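Local atomic coordinates of extracellular ligand-binding receptor (Desulfohalobium retbaense DSM 5692, PDB entry 5ERE), a protein that probably acts as a sensory receptor, binding ketoleucine in a leucine-binding-protein-like domain joined to tandem PAS-type sensor domains, one of which holds cytosine. Residues A[322-327]-A[471-476]. Numbering follows the deposited sequence.
With EDO (1,2-ethanediol), chain H.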
loop_
_atom_site.group_PDB
_atom_site.type_symbol
_atom_site.label_atom_id
_atom_site.label_comp_id
_atom_site.label_asym_id
_atom_site.label_seq_id
_atom_site.Cartn_x
_atom_site.Cartn_y
_atom_site.Cartn_z
ATOM N N GLU A 322 10.017 -12.245 -5.651
ATOM C CA GLU A 322 10.462 -12.810 -4.375
ATOM C C GLU A 322 11.052 -11.722 -3.461
ATOM O O GLU A 322 10.952 -11.813 -2.234
ATOM C CB GLU A 322 11.489 -13.928 -4.620
ATOM N N PHE A 323 11.638 -10.679 -4.059
ATOM C CA PHE A 323 12.377 -9.685 -3.286
ATOM C C PHE A 323 11.514 -8.867 -2.323
ATOM O O PHE A 323 12.002 -8.380 -1.315
ATOM C CB PHE A 323 13.132 -8.738 -4.233
ATOM C CG PHE A 323 12.271 -7.763 -4.976
ATOM C CD1 PHE A 323 11.765 -6.633 -4.353
ATOM C CD2 PHE A 323 12.035 -7.932 -6.327
ATOM C CE1 PHE A 323 10.993 -5.725 -5.053
ATOM C CE2 PHE A 323 11.272 -7.023 -7.028
ATOM C CZ PHE A 323 10.746 -5.916 -6.385
ATOM N N GLN A 324 10.229 -8.751 -2.609
ATOM C CA GLN A 324 9.406 -7.802 -1.860
ATOM C C GLN A 324 9.211 -8.158 -0.397
ATOM O O GLN A 324 8.964 -7.276 0.416
ATOM C CB GLN A 324 8.065 -7.664 -2.502
ATOM C CG GLN A 324 7.219 -8.918 -2.443
ATOM C CD GLN A 324 6.168 -8.848 -3.478
ATOM O OE1 GLN A 324 5.320 -7.957 -3.445
ATOM N NE2 GLN A 324 6.246 -9.738 -4.463
ATOM N N PHE A 325 9.301 -9.442 -0.049
ATOM C CA PHE A 325 8.943 -9.858 1.310
ATOM C C PHE A 325 10.084 -9.539 2.258
ATOM O O PHE A 325 9.870 -8.882 3.277
ATOM C CB PHE A 325 8.528 -11.346 1.316
ATOM C CG PHE A 325 7.396 -11.613 0.371
ATOM C CD1 PHE A 325 6.138 -11.102 0.640
ATOM C CD2 PHE A 325 7.593 -12.298 -0.817
ATOM C CE1 PHE A 325 5.093 -11.271 -0.265
ATOM C CE2 PHE A 325 6.540 -12.488 -1.709
ATOM C CZ PHE A 325 5.300 -11.961 -1.440
ATOM N N PRO A 326 11.319 -9.936 1.900
ATOM C CA PRO A 326 12.417 -9.461 2.741
ATOM C C PRO A 326 12.582 -7.960 2.669
ATOM O O PRO A 326 12.955 -7.336 3.653
ATOM C CB PRO A 326 13.659 -10.194 2.174
ATOM C CG PRO A 326 13.218 -10.774 0.836
ATOM C CD PRO A 326 11.732 -11.041 1.016
HETATM N N MSE A 327 12.329 -7.369 1.514
HETATM C CA MSE A 327 12.365 -5.906 1.425
HETATM C C MSE A 327 11.422 -5.201 2.434
HETATM O O MSE A 327 11.787 -4.272 3.166
HETATM C CB MSE A 327 11.954 -5.496 0.030
HETATM C CG MSE A 327 12.081 -4.001 -0.213
HETATM SE SE MSE A 327 11.169 -3.462 -1.825
HETATM C CE MSE A 327 9.330 -3.798 -1.251
ATOM N N HIS A 471 0.437 -1.606 4.438
ATOM C CA HIS A 471 -0.814 -1.170 3.830
ATOM C C HIS A 471 -0.934 -1.622 2.347
ATOM O O HIS A 471 -0.128 -1.241 1.477
ATOM C CB HIS A 471 -0.925 0.368 3.974
ATOM C CG HIS A 471 -2.261 0.921 3.599
ATOM N ND1 HIS A 471 -3.452 0.320 3.985
ATOM C CD2 HIS A 471 -2.609 1.996 2.864
ATOM C CE1 HIS A 471 -4.462 1.004 3.488
ATOM N NE2 HIS A 471 -3.980 2.032 2.810
ATOM N N ASN A 472 -1.916 -2.490 2.113
ATOM C CA ASN A 472 -2.389 -2.952 0.795
ATOM C C ASN A 472 -1.496 -4.029 0.170
ATOM O O ASN A 472 -1.757 -4.468 -0.931
ATOM C CB ASN A 472 -2.582 -1.756 -0.177
ATOM C CG ASN A 472 -3.854 -0.970 0.114
ATOM O OD1 ASN A 472 -4.877 -1.554 0.441
ATOM N ND2 ASN A 472 -3.800 0.357 -0.019
ATOM N N PHE A 473 -0.498 -4.496 0.911
ATOM C CA PHE A 473 0.245 -5.692 0.538
ATOM C C PHE A 473 -0.421 -6.865 1.239
ATOM O O PHE A 473 -0.871 -6.720 2.380
ATOM C CB PHE A 473 1.713 -5.625 0.947
ATOM C CG PHE A 473 2.528 -4.635 0.175
ATOM C CD1 PHE A 473 3.104 -4.998 -1.022
ATOM C CD2 PHE A 473 2.718 -3.328 0.649
ATOM C CE1 PHE A 473 3.875 -4.084 -1.756
ATOM C CE2 PHE A 473 3.502 -2.410 -0.084
ATOM C CZ PHE A 473 4.072 -2.804 -1.286
ATOM N N PRO A 474 -0.457 -8.031 0.587
ATOM C CA PRO A 474 -1.057 -9.184 1.289
ATOM C C PRO A 474 -0.071 -9.872 2.225
ATOM O O PRO A 474 0.351 -10.982 1.982
ATOM C CB PRO A 474 -1.460 -10.112 0.136
ATOM C CG PRO A 474 -0.317 -9.896 -0.861
ATOM C CD PRO A 474 -0.073 -8.369 -0.792
ATOM N N VAL A 475 0.300 -9.203 3.299
ATOM C CA VAL A 475 1.276 -9.720 4.246
ATOM C C VAL A 475 0.842 -9.247 5.612
ATOM O O VAL A 475 0.080 -8.306 5.710
ATOM C CB VAL A 475 2.750 -9.199 3.988
ATOM C CG1 VAL A 475 3.154 -9.381 2.554
ATOM C CG2 VAL A 475 2.886 -7.721 4.400
ATOM N N GLU A 476 1.369 -9.865 6.662
ATOM C CA GLU A 476 1.266 -9.292 7.997
ATOM C C GLU A 476 2.619 -9.228 8.666
ATOM O O GLU A 476 3.486 -10.065 8.409
ATOM C CB GLU A 476 0.295 -10.105 8.866
ATOM C CG GLU A 476 -1.042 -10.355 8.190
ATOM C CD GLU A 476 -2.040 -11.075 9.095
ATOM O OE1 GLU A 476 -1.611 -11.730 10.071
ATOM O OE2 GLU A 476 -3.261 -10.970 8.834
HETATM C C1 EDO H . 12.286 -11.941 -8.076
HETATM O O1 EDO H . 12.809 -11.512 -6.820
HETATM C C2 EDO H . 12.071 -13.449 -8.150
HETATM O O2 EDO H . 11.566 -13.775 -9.451
#
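F325, near the beginning of helix 324-357, meets V475 where the chain leaves helix 461-470 for the next strand. The valine brings its CG1 methyl to the rim of the phenyl ring, close to the ring plane, with V475 CG1 3.9 Å from both F325 CD1 and F325 CE1. Here CG1 lies anti to the carbonyl carbon (chi1 -50°), which turns that methyl to the ring. A phenyl edge and a branched methyl suit a place without polar partners across the contact. The ring is held from a second direction by its own neighbour: Q324 CG sits over the centre of one face, 3.5 Å above the plane, and Y561 stacks with F325.

Beyond this the fit is looser, and the two segments bury only 139 Å² in all. Q324 OE1 stays 4.4 Å from F473 CD1, approaching the ring obliquely. Glutamine suits this buried place because both ends of its amide are used: OE1 accepts from F310 N and NE2 gives to A321 O, while the aliphatic stem packs on F325. On the partly exposed side, off the contact, F323 N makes a weak hydrogen bond to O1 of a 1,2-ethanediol, probably from the crystallisation liquor. P474 centres an inverse gamma turn, and the CB atoms of F473 and V475 on its two sides both point toward 322-327.

The contact thus lies at the join between the binding-protein domain and the sensor region: F473's buried ring suits its place against F310 of strand 304-314 and Q118 of helix 112-123, V475 packs on L559 of strand 553-561, and F325 rests on L544 of strand 541-550.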